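Local structure of putatuve endo-xylanase (Clostridium stercorarium, 1O8P) at residues P18-I29 with Y65-A74; A79-Q90 with L133-F144. The protein probably binds xylan and cellulose chains as the family 6 carbohydrate-binding module of a putative endo-xylanase, without itself carrying the glycosidase activity. All blocks are in the same frame, centred on the assembly; numbering follows the deposited sequence.

Contact 1 (P18-I29 with Y65-A74); sequences PVGGTRSAFSNI and YKNIDFGDGA
Ala-25 sets its methyl over one face of the Phe-70 ring, 3.9 Å from CB to the ring centroid and 13° off the normal, a CH-pi contact at the tight end of a short parallel beta pairing. The same CB lies 3.6 Å from Ile-68 CG2. With Ile-68 CG1 beside the backbone N (chi1 -50°), CG2 falls on the Ala-25 side while CD1 goes to Arg-23. Ile-29 CD1 reaches the same Ile-68 CG2 tip to tip, at 4.1 Å. Strand 23-24 adds in parallel to strand 62-69 of the mixed sheet of the beta-sandwich, whose other pairings are antiparallel. Arg-23 N donates to Asn-67 O. Asp-69 N donates to Arg-23 O at 2.7 Å, and Ala-25 N continues the ladder to Asp-69 O.

The opposite character, exposed and polar, appears toward solvent. Thr-22 OG1 adds a second bond to Asn-67 O at 3.2 Å, from above the carbonyl plane. Asp-69, well covered and with CG anti to its backbone N (chi1 -177°), divides its carboxylate: OD2 takes Val-19 N at 2.9 Å in a nearly straight bond on its anti side, while OD1 takes Gly-71 N in an Asx turn. Looser are Pro-18, Val-19 and Phe-26 at the margin, though the Phe-26 ring edge meets Phe-70 O, 3.3 Å from CZ. Arg-23 NH2 bonds only weakly to Lys-66 O; its stronger partner is Asp-35, in a salt bridge. Asp-69 thus ties the type II turn from Val-19 to Thr-22 to the type II' turn from Phe-70 to Gly-73, and these bonds would probably favour its ionised form.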
loop_
_atom_site.group_PDB
_atom_site.type_symbol
_atom_site.label_atom_id
_atom_site.label_comp_id
_atom_site.label_asym_id
_atom_site.label_seq_id
_atom_site.Cartn_x
_atom_site.Cartn_y
_atom_site.Cartn_z
ATOM N N PRO A 18 -18.232 -5.346 -3.643
ATOM C CA PRO A 18 -17.674 -6.117 -2.497
ATOM C C PRO A 18 -18.734 -6.392 -1.424
ATOM O O PRO A 18 -19.748 -5.701 -1.322
ATOM C CB PRO A 18 -16.615 -5.168 -1.931
ATOM C CG PRO A 18 -17.215 -3.840 -2.150
ATOM C CD PRO A 18 -17.791 -3.938 -3.559
ATOM N N VAL A 19 -18.467 -7.418 -0.633
ATOM C CA VAL A 19 -19.314 -7.846 0.471
ATOM C C VAL A 19 -19.572 -6.653 1.444
ATOM O O VAL A 19 -18.741 -5.746 1.560
ATOM C CB VAL A 19 -18.680 -9.135 1.058
ATOM C CG1 VAL A 19 -18.949 -9.335 2.496
ATOM C CG2 VAL A 19 -19.188 -10.345 0.228
ATOM N N GLY A 20 -20.776 -6.594 2.030
ATOM C CA GLY A 20 -21.110 -5.638 3.089
ATOM C C GLY A 20 -20.098 -5.451 4.195
ATOM O O GLY A 20 -19.664 -6.406 4.809
ATOM N N GLY A 21 -19.705 -4.209 4.452
ATOM C CA GLY A 21 -18.741 -3.903 5.507
ATOM C C GLY A 21 -17.306 -3.962 5.015
ATOM O O GLY A 21 -16.364 -4.032 5.782
ATOM N N THR A 22 -17.163 -3.956 3.702
ATOM C CA THR A 22 -15.888 -4.249 3.055
ATOM C C THR A 22 -15.572 -3.293 1.903
ATOM O O THR A 22 -16.468 -2.653 1.376
ATOM C CB THR A 22 -16.013 -5.714 2.645
ATOM O OG1 THR A 22 -15.150 -6.494 3.467
ATOM C CG2 THR A 22 -15.711 -5.949 1.281
ATOM N N ARG A 23 -14.285 -3.181 1.573
ATOM C CA ARG A 23 -13.753 -2.430 0.468
ATOM C C ARG A 23 -13.208 -3.438 -0.516
ATOM O O ARG A 23 -12.555 -4.432 -0.105
ATOM C CB ARG A 23 -12.559 -1.584 0.921
ATOM C CG ARG A 23 -12.914 -0.416 1.789
ATOM C CD ARG A 23 -11.744 0.442 2.147
ATOM N NE ARG A 23 -11.056 -0.041 3.340
ATOM C CZ ARG A 23 -10.007 0.562 3.891
ATOM N NH1 ARG A 23 -9.487 1.679 3.363
ATOM N NH2 ARG A 23 -9.465 0.035 4.972
ATOM N N SER A 24 -13.438 -3.176 -1.805
ATOM C CA SER A 24 -12.912 -4.052 -2.840
ATOM C C SER A 24 -11.371 -3.996 -2.924
ATOM O O SER A 24 -10.771 -2.917 -2.757
ATOM C CB SER A 24 -13.482 -3.657 -4.197
ATOM O OG SER A 24 -13.106 -4.649 -5.147
ATOM N N ALA A 25 -10.753 -5.145 -3.206
ATOM C CA ALA A 25 -9.302 -5.242 -3.484
ATOM C C ALA A 25 -8.984 -4.679 -4.867
ATOM O O ALA A 25 -7.861 -4.294 -5.135
ATOM C CB ALA A 25 -8.837 -6.745 -3.435
ATOM N N PHE A 26 -9.999 -4.706 -5.744
ATOM C CA PHE A 26 -9.888 -4.417 -7.175
ATOM C C PHE A 26 -10.230 -2.991 -7.618
ATOM O O PHE A 26 -10.133 -2.719 -8.781
ATOM C CB PHE A 26 -10.657 -5.462 -7.986
ATOM C CG PHE A 26 -10.361 -6.855 -7.559
ATOM C CD1 PHE A 26 -9.202 -7.498 -8.004
ATOM C CD2 PHE A 26 -11.224 -7.527 -6.662
ATOM C CE1 PHE A 26 -8.915 -8.791 -7.595
ATOM C CE2 PHE A 26 -10.941 -8.799 -6.233
ATOM C CZ PHE A 26 -9.791 -9.451 -6.701
ATOM N N SER A 27 -10.625 -2.108 -6.698
ATOM C CA SER A 27 -10.655 -0.641 -6.893
ATOM C C SER A 27 -9.579 -0.035 -6.020
ATOM O O SER A 27 -9.338 -0.552 -4.925
ATOM C CB SER A 27 -11.973 -0.005 -6.399
ATOM O OG SER A 27 -13.103 -0.736 -6.775
ATOM N N ASN A 28 -8.975 1.072 -6.468
ATOM C CA ASN A 28 -7.923 1.754 -5.711
ATOM C C ASN A 28 -8.231 1.901 -4.239
ATOM O O ASN A 28 -9.293 2.418 -3.839
ATOM C CB ASN A 28 -7.610 3.124 -6.292
ATOM C CG ASN A 28 -7.114 3.036 -7.707
ATOM O OD1 ASN A 28 -6.851 1.956 -8.211
ATOM N ND2 ASN A 28 -7.029 4.147 -8.365
ATOM N N ILE A 29 -7.321 1.401 -3.422
ATOM C CA ILE A 29 -7.385 1.690 -1.993
ATOM C C ILE A 29 -6.526 2.898 -1.732
ATOM O O ILE A 29 -5.306 2.849 -1.954
ATOM C CB ILE A 29 -6.929 0.469 -1.142
ATOM C CG1 ILE A 29 -7.717 -0.789 -1.531
ATOM C CG2 ILE A 29 -7.107 0.790 0.366
ATOM C CD1 ILE A 29 -6.972 -2.086 -1.330
ATOM N N TYR A 65 -4.978 -1.783 6.572
ATOM C CA TYR A 65 -6.224 -1.585 5.844
ATOM C C TYR A 65 -7.065 -2.818 6.060
ATOM O O TYR A 65 -6.829 -3.876 5.466
ATOM C CB TYR A 65 -5.940 -1.378 4.330
ATOM C CG TYR A 65 -4.952 -0.273 4.116
ATOM C CD1 TYR A 65 -3.570 -0.506 4.255
ATOM C CD2 TYR A 65 -5.383 1.015 3.806
ATOM C CE1 TYR A 65 -2.661 0.508 4.074
ATOM C CE2 TYR A 65 -4.471 2.042 3.624
ATOM C CZ TYR A 65 -3.109 1.778 3.763
ATOM O OH TYR A 65 -2.189 2.789 3.625
ATOM N N LYS A 66 -8.073 -2.663 6.912
ATOM C CA LYS A 66 -8.915 -3.763 7.340
ATOM C C LYS A 66 -10.000 -4.060 6.342
ATOM O O LYS A 66 -10.382 -3.205 5.578
ATOM C CB LYS A 66 -9.529 -3.418 8.710
ATOM C CG LYS A 66 -8.530 -3.457 9.852
ATOM C CD LYS A 66 -9.246 -3.227 11.184
ATOM C CE LYS A 66 -9.208 -4.485 12.071
ATOM N NZ LYS A 66 -10.069 -5.660 11.582
ATOM N N ASN A 67 -10.484 -5.293 6.320
ATOM C CA ASN A 67 -11.684 -5.625 5.551
ATOM C C ASN A 67 -11.541 -5.384 4.048
ATOM O O ASN A 67 -12.441 -4.838 3.420
ATOM C CB ASN A 67 -12.928 -4.902 6.137
ATOM C CG ASN A 67 -13.123 -5.218 7.632
ATOM O OD1 ASN A 67 -13.200 -4.317 8.500
ATOM N ND2 ASN A 67 -13.154 -6.494 7.937
ATOM N N ILE A 68 -10.423 -5.813 3.463
ATOM C CA ILE A 68 -10.345 -5.812 1.989
ATOM C C ILE A 68 -10.960 -7.113 1.421
ATOM O O ILE A 68 -10.594 -8.219 1.825
ATOM C CB ILE A 68 -8.891 -5.604 1.505
ATOM C CG1 ILE A 68 -8.224 -4.399 2.186
ATOM C CG2 ILE A 68 -8.801 -5.552 -0.007
ATOM C CD1 ILE A 68 -9.079 -3.127 2.281
ATOM N N ASP A 69 -11.869 -6.960 0.470
ATOM C CA ASP A 69 -12.533 -8.082 -0.149
ATOM C C ASP A 69 -11.810 -8.503 -1.454
ATOM O O ASP A 69 -11.863 -7.787 -2.454
ATOM C CB ASP A 69 -13.983 -7.708 -0.394
ATOM C CG ASP A 69 -14.768 -8.833 -0.956
ATOM O OD1 ASP A 69 -14.196 -9.924 -1.127
ATOM O OD2 ASP A 69 -15.953 -8.725 -1.291
ATOM N N PHE A 70 -11.092 -9.641 -1.400
ATOM C CA PHE A 70 -10.261 -10.187 -2.523
ATOM C C PHE A 70 -11.087 -11.138 -3.421
ATOM O O PHE A 70 -10.599 -11.689 -4.415
ATOM C CB PHE A 70 -9.005 -10.933 -1.978
ATOM C CG PHE A 70 -7.878 -9.996 -1.497
ATOM C CD1 PHE A 70 -7.962 -9.337 -0.263
ATOM C CD2 PHE A 70 -6.748 -9.764 -2.290
ATOM C CE1 PHE A 70 -6.960 -8.472 0.167
ATOM C CE2 PHE A 70 -5.718 -8.913 -1.850
ATOM C CZ PHE A 70 -5.838 -8.252 -0.608
ATOM N N GLY A 71 -12.338 -11.381 -3.043
ATOM C CA GLY A 71 -13.215 -12.202 -3.846
ATOM C C GLY A 71 -12.628 -13.570 -4.044
ATOM O O GLY A 71 -12.170 -14.186 -3.096
ATOM N N ASP A 72 -12.631 -14.059 -5.280
ATOM C CA ASP A 72 -12.104 -15.392 -5.522
ATOM C C ASP A 72 -10.614 -15.418 -5.875
ATOM O O ASP A 72 -10.117 -16.417 -6.333
ATOM C CB ASP A 72 -12.957 -16.182 -6.514
ATOM C CG ASP A 72 -13.123 -15.475 -7.848
ATOM O OD1 ASP A 72 -12.314 -14.580 -8.193
ATOM O OD2 ASP A 72 -14.062 -15.753 -8.629
ATOM N N GLY A 73 -9.892 -14.328 -5.627
ATOM C CA GLY A 73 -8.444 -14.358 -5.766
ATOM C C GLY A 73 -7.886 -13.121 -6.423
ATOM O O GLY A 73 -8.468 -12.622 -7.398
ATOM N N ALA A 74 -6.779 -12.614 -5.885
ATOM C CA ALA A 74 -5.897 -11.656 -6.570
ATOM C C ALA A 74 -4.462 -12.209 -6.576
ATOM O O ALA A 74 -4.056 -12.901 -5.639
ATOM C CB ALA A 74 -5.944 -10.287 -5.935
HETATM O O HOH W 1 -14.120 -7.767 -4.396
#

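Contact 2 (A79-Q90 with L133-F144); sequences ARVATQNATTIQ and LVFSGPVNVDWF. With CA (calcium ion), chain B.
Two antiparallel ladders, one in each sheet of the beta-sandwich, make up this contact, and one end reaches the calcium site, probably structural as in other family 6 modules. Strand 79-82 pairs with 140-144 at 171°, and strand 87-90 with 133-135; the register shifts by two between them. A classic beta bulge at Asp-142 and Trp-143 faces Arg-80: Arg-80 N donates to Trp-143 O at 2.9 Å, and Asp-142 N to Arg-80 O, also 2.9 Å.

Asp-142 binds the calcium ion through both its backbone O and OD1, the latter at 2.4 Å; Gln-30, Glu-32 and Ser-52 are further ligands. Its OD2 receives Arg-80 NH1 on the anti side at 2.6 Å, a salt bridge that is short but bent (134° at the hydrogen), with guanidinium and carboxylate planes 69° apart. Arg-80 gets there with an extended chain from CG to NE, and its CB sits over the centre of the Trp-143 six-membered ring, 3.9 Å from the centroid.

On the buried face of the 87-90/133-135 ladder, Ile-89 lies alongside Phe-135, CG2 to CE1 3.8 Å. Across the sandwich, Ile-89 CD1 meets Val-141 CG2 at 4.3 Å. At the loop end, Thr-83 OG1 donates to Pro-138 O, and Ser-136 OG is shared by the hydroxyls of Thr-87 and Thr-88, 2.8 Å from Thr-88 OG1.

Held by calcium and arginine on different oxygens, Asp-142 probably stays ionised; Arg-80 is placed as a second-shell residue and probably helps to orient this metal ligand.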
loop_
_atom_site.group_PDB
_atom_site.type_symbol
_atom_site.label_atom_id
_atom_site.label_comp_id
_atom_site.label_asym_id
_atom_site.label_seq_id
_atom_site.Cartn_x
_atom_site.Cartn_y
_atom_site.Cartn_z
ATOM N N ALA A 79 1.015 -0.214 -6.768
ATOM C CA ALA A 79 0.945 1.009 -5.942
ATOM C C ALA A 79 1.390 2.244 -6.751
ATOM O O ALA A 79 2.276 2.135 -7.615
ATOM C CB ALA A 79 1.785 0.830 -4.638
ATOM N N ARG A 80 0.763 3.395 -6.504
ATOM C CA ARG A 80 1.166 4.657 -7.142
ATOM C C ARG A 80 2.016 5.334 -6.111
ATOM O O ARG A 80 1.515 5.673 -5.022
ATOM C CB ARG A 80 -0.030 5.550 -7.487
ATOM C CG ARG A 80 0.353 6.754 -8.348
ATOM C CD ARG A 80 -0.812 7.581 -8.906
ATOM N NE ARG A 80 -0.400 8.782 -9.664
ATOM C CZ ARG A 80 -0.408 10.077 -9.194
ATOM N NH1 ARG A 80 -0.745 10.378 -7.936
ATOM N NH2 ARG A 80 -0.036 11.093 -9.997
ATOM N N VAL A 81 3.306 5.470 -6.418
ATOM C CA VAL A 81 4.308 5.809 -5.389
ATOM C C VAL A 81 5.304 6.864 -5.908
ATOM O O VAL A 81 5.517 6.991 -7.112
ATOM C CB VAL A 81 5.084 4.552 -4.898
ATOM C CG1 VAL A 81 4.175 3.586 -4.103
ATOM C CG2 VAL A 81 5.679 3.830 -6.073
ATOM N N ALA A 82 5.874 7.650 -5.007
ATOM C CA ALA A 82 6.986 8.553 -5.364
ATOM C C ALA A 82 8.066 8.371 -4.338
ATOM O O ALA A 82 7.762 8.258 -3.142
ATOM C CB ALA A 82 6.529 10.007 -5.336
ATOM N N THR A 83 9.328 8.374 -4.783
ATOM C CA THR A 83 10.446 8.387 -3.850
ATOM C C THR A 83 11.724 8.900 -4.500
ATOM O O THR A 83 11.822 8.987 -5.733
ATOM C CB THR A 83 10.648 6.987 -3.181
ATOM O OG1 THR A 83 11.643 7.080 -2.149
ATOM C CG2 THR A 83 11.180 5.928 -4.168
ATOM N N GLN A 84 12.695 9.260 -3.673
ATOM C CA GLN A 84 14.018 9.639 -4.166
ATOM C C GLN A 84 15.085 8.530 -4.063
ATOM O O GLN A 84 16.151 8.669 -4.616
ATOM C CB GLN A 84 14.513 10.846 -3.388
ATOM C CG GLN A 84 13.870 12.113 -3.814
ATOM C CD GLN A 84 14.521 13.285 -3.150
ATOM O OE1 GLN A 84 15.724 13.241 -2.865
ATOM N NE2 GLN A 84 13.772 14.336 -2.924
ATOM N N ASN A 85 14.809 7.462 -3.322
ATOM C CA ASN A 85 15.744 6.346 -3.161
ATOM C C ASN A 85 14.994 5.008 -3.178
ATOM O O ASN A 85 13.870 4.928 -2.686
ATOM C CB ASN A 85 16.532 6.473 -1.862
ATOM C CG ASN A 85 17.417 7.732 -1.832
ATOM O OD1 ASN A 85 16.977 8.800 -1.411
ATOM N ND2 ASN A 85 18.662 7.605 -2.296
ATOM N N ALA A 86 15.661 3.975 -3.727
ATOM C CA ALA A 86 15.119 2.626 -3.834
ATOM C C ALA A 86 14.675 2.086 -2.481
ATOM O O ALA A 86 15.398 2.167 -1.486
ATOM C CB ALA A 86 16.131 1.675 -4.475
ATOM N N THR A 87 13.487 1.500 -2.464
ATOM C CA THR A 87 12.912 1.030 -1.226
ATOM C C THR A 87 11.892 -0.049 -1.540
ATOM O O THR A 87 11.666 -0.383 -2.714
ATOM C CB THR A 87 12.362 2.240 -0.407
ATOM O OG1 THR A 87 11.951 1.778 0.872
ATOM C CG2 THR A 87 11.104 2.823 -1.018
ATOM N N THR A 88 11.318 -0.653 -0.509
ATOM C CA THR A 88 10.389 -1.753 -0.710
ATOM C C THR A 88 9.169 -1.497 0.159
ATOM O O THR A 88 9.252 -0.849 1.246
ATOM C CB THR A 88 11.002 -3.102 -0.286
ATOM O OG1 THR A 88 11.352 -3.037 1.115
ATOM C CG2 THR A 88 12.304 -3.444 -1.012
ATOM N N ILE A 89 8.050 -2.035 -0.308
ATOM C CA ILE A 89 6.826 -2.089 0.476
ATOM C C ILE A 89 6.435 -3.546 0.558
ATOM O O ILE A 89 6.191 -4.189 -0.444
ATOM C CB ILE A 89 5.704 -1.259 -0.215
ATOM C CG1 ILE A 89 6.202 0.153 -0.565
ATOM C CG2 ILE A 89 4.378 -1.303 0.615
ATOM C CD1 ILE A 89 5.292 0.997 -1.470
ATOM N N GLN A 90 6.400 -4.082 1.764
ATOM C CA GLN A 90 5.903 -5.411 1.970
ATOM C C GLN A 90 4.392 -5.359 2.078
ATOM O O GLN A 90 3.834 -4.424 2.654
ATOM C CB GLN A 90 6.497 -5.993 3.247
ATOM C CG GLN A 90 7.950 -6.440 3.045
ATOM C CD GLN A 90 8.531 -7.088 4.285
ATOM O OE1 GLN A 90 8.007 -6.912 5.378
ATOM N NE2 GLN A 90 9.597 -7.851 4.114
ATOM N N LEU A 133 0.789 -2.745 4.866
ATOM C CA LEU A 133 1.972 -2.300 4.095
ATOM C C LEU A 133 3.107 -1.953 5.088
ATOM O O LEU A 133 2.904 -1.156 5.992
ATOM C CB LEU A 133 1.617 -1.063 3.245
ATOM C CG LEU A 133 0.392 -1.216 2.329
ATOM C CD1 LEU A 133 0.156 0.114 1.564
ATOM C CD2 LEU A 133 0.603 -2.413 1.340
ATOM N N VAL A 134 4.267 -2.587 4.931
ATOM C CA VAL A 134 5.394 -2.374 5.796
ATOM C C VAL A 134 6.483 -1.769 4.934
ATOM O O VAL A 134 6.824 -2.305 3.886
ATOM C CB VAL A 134 5.858 -3.694 6.521
ATOM C CG1 VAL A 134 7.015 -3.407 7.501
ATOM C CG2 VAL A 134 4.657 -4.391 7.230
ATOM N N PHE A 135 7.004 -0.630 5.388
ATOM C CA PHE A 135 7.930 0.194 4.627
ATOM C C PHE A 135 9.388 0.091 5.132
ATOM O O PHE A 135 9.610 0.052 6.340
ATOM C CB PHE A 135 7.467 1.640 4.733
ATOM C CG PHE A 135 6.081 1.867 4.207
ATOM C CD1 PHE A 135 5.842 1.910 2.843
ATOM C CD2 PHE A 135 5.029 2.030 5.076
ATOM C CE1 PHE A 135 4.558 2.126 2.343
ATOM C CE2 PHE A 135 3.734 2.236 4.608
ATOM C CZ PHE A 135 3.506 2.286 3.238
ATOM N N SER A 136 10.354 0.055 4.206
ATOM C CA SER A 136 11.780 -0.113 4.554
ATOM C C SER A 136 12.564 1.191 4.391
ATOM O O SER A 136 13.777 1.280 4.614
ATOM C CB SER A 136 12.415 -1.279 3.774
ATOM O OG SER A 136 12.596 -0.938 2.422
ATOM N N GLY A 137 11.848 2.236 4.063
ATOM C CA GLY A 137 12.483 3.502 3.808
ATOM C C GLY A 137 11.447 4.503 3.333
ATOM O O GLY A 137 10.276 4.169 3.154
ATOM N N PRO A 138 11.880 5.751 3.190
ATOM C CA PRO A 138 11.015 6.853 2.713
ATOM C C PRO A 138 10.355 6.577 1.332
ATOM O O PRO A 138 11.036 6.182 0.364
ATOM C CB PRO A 138 11.979 8.056 2.641
ATOM C CG PRO A 138 13.199 7.663 3.517
ATOM C CD PRO A 138 13.245 6.183 3.543
ATOM N N VAL A 139 9.041 6.757 1.266
ATOM C CA VAL A 139 8.263 6.598 0.041
ATOM C C VAL A 139 6.917 7.332 0.266
ATOM O O VAL A 139 6.429 7.415 1.383
ATOM C CB VAL A 139 8.037 5.074 -0.334
ATOM C CG1 VAL A 139 7.206 4.333 0.768
ATOM C CG2 VAL A 139 7.419 4.882 -1.794
ATOM N N ASN A 140 6.366 7.918 -0.784
ATOM C CA ASN A 140 4.983 8.414 -0.729
ATOM C C ASN A 140 4.056 7.469 -1.480
ATOM O O ASN A 140 4.407 6.969 -2.533
ATOM C CB ASN A 140 4.874 9.809 -1.318
ATOM C CG ASN A 140 5.520 10.884 -0.439
ATOM O OD1 ASN A 140 5.455 12.044 -0.774
ATOM N ND2 ASN A 140 6.117 10.507 0.686
ATOM N N VAL A 141 2.871 7.219 -0.914
ATOM C CA VAL A 141 1.928 6.289 -1.488
ATOM C C VAL A 141 0.586 6.994 -1.647
ATOM O O VAL A 141 0.002 7.452 -0.667
ATOM C CB VAL A 141 1.756 5.013 -0.654
ATOM C CG1 VAL A 141 1.001 3.926 -1.493
ATOM C CG2 VAL A 141 3.131 4.478 -0.123
ATOM N N ASP A 142 0.138 7.100 -2.899
ATOM C CA ASP A 142 -1.139 7.725 -3.230
ATOM C C ASP A 142 -2.213 6.652 -3.001
ATOM O O ASP A 142 -3.102 6.837 -2.191
ATOM C CB ASP A 142 -1.102 8.204 -4.689
ATOM C CG ASP A 142 -2.342 8.904 -5.111
ATOM O OD1 ASP A 142 -3.332 9.019 -4.327
ATOM O OD2 ASP A 142 -2.422 9.368 -6.255
ATOM N N TRP A 143 -2.088 5.515 -3.691
ATOM C CA TRP A 143 -3.049 4.426 -3.564
ATOM C C TRP A 143 -2.397 3.137 -3.956
ATOM O O TRP A 143 -1.271 3.136 -4.490
ATOM C CB TRP A 143 -4.328 4.653 -4.409
ATOM C CG TRP A 143 -4.124 5.059 -5.836
ATOM C CD1 TRP A 143 -4.352 6.315 -6.376
ATOM C CD2 TRP A 143 -3.709 4.225 -6.941
ATOM N NE1 TRP A 143 -4.097 6.307 -7.729
ATOM C CE2 TRP A 143 -3.696 5.047 -8.108
ATOM C CE3 TRP A 143 -3.362 2.868 -7.071
ATOM C CZ2 TRP A 143 -3.317 4.553 -9.386
ATOM C CZ3 TRP A 143 -2.966 2.372 -8.326
ATOM C CH2 TRP A 143 -2.960 3.210 -9.476
ATOM N N PHE A 144 -3.116 2.042 -3.686
ATOM C CA PHE A 144 -2.718 0.703 -4.119
ATOM C C PHE A 144 -3.944 -0.108 -4.499
ATOM O O PHE A 144 -5.072 0.202 -4.095
ATOM C CB PHE A 144 -1.791 -0.015 -3.093
ATOM C CG PHE A 144 -2.460 -0.437 -1.807
ATOM C CD1 PHE A 144 -2.755 0.507 -0.804
ATOM C CD2 PHE A 144 -2.742 -1.772 -1.560
ATOM C CE1 PHE A 144 -3.372 0.141 0.405
ATOM C CE2 PHE A 144 -3.353 -2.144 -0.326
ATOM C CZ PHE A 144 -3.662 -1.188 0.641
HETATM CA CA CA B . -4.539 8.897 -2.268
HETATM O O HOH W 2 13.599 5.910 -0.236
HETATM O O HOH W 3 15.089 1.545 1.432
HETATM O O HOH W 4 9.055 1.942 1.923
HETATM O O HOH W 5 9.292 -3.303 3.655
HETATM O O HOH W 6 -6.211 10.625 -2.773
#

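Overall arrangement
The centres of contacts 1 and 2 lie 21 Å apart, on opposite sides of the chain's centre, yet their segments touch directly. A probable hydrogen bond joins Ile-29 N to Phe-144 O at 2.6 Å, bringing the end of 18-29 alongside strand 140-147. Across the sandwich, the Tyr-65 and Phe-144 rings meet edge-to-face, with Tyr-65 CD1 3.7 Å from Phe-144 CZ. Strands 62-69 and 128-135 are neighbours in one sheet, so both contacts also share that sheet. Contact 2 supplies Asp-142 to the calcium ion. In contact 1 the side chain of Tyr-65 is, at its nearest atom, about 9 Å from the calcium ion, and the chain passes from Ile-29 straight into the ligand Gln-30.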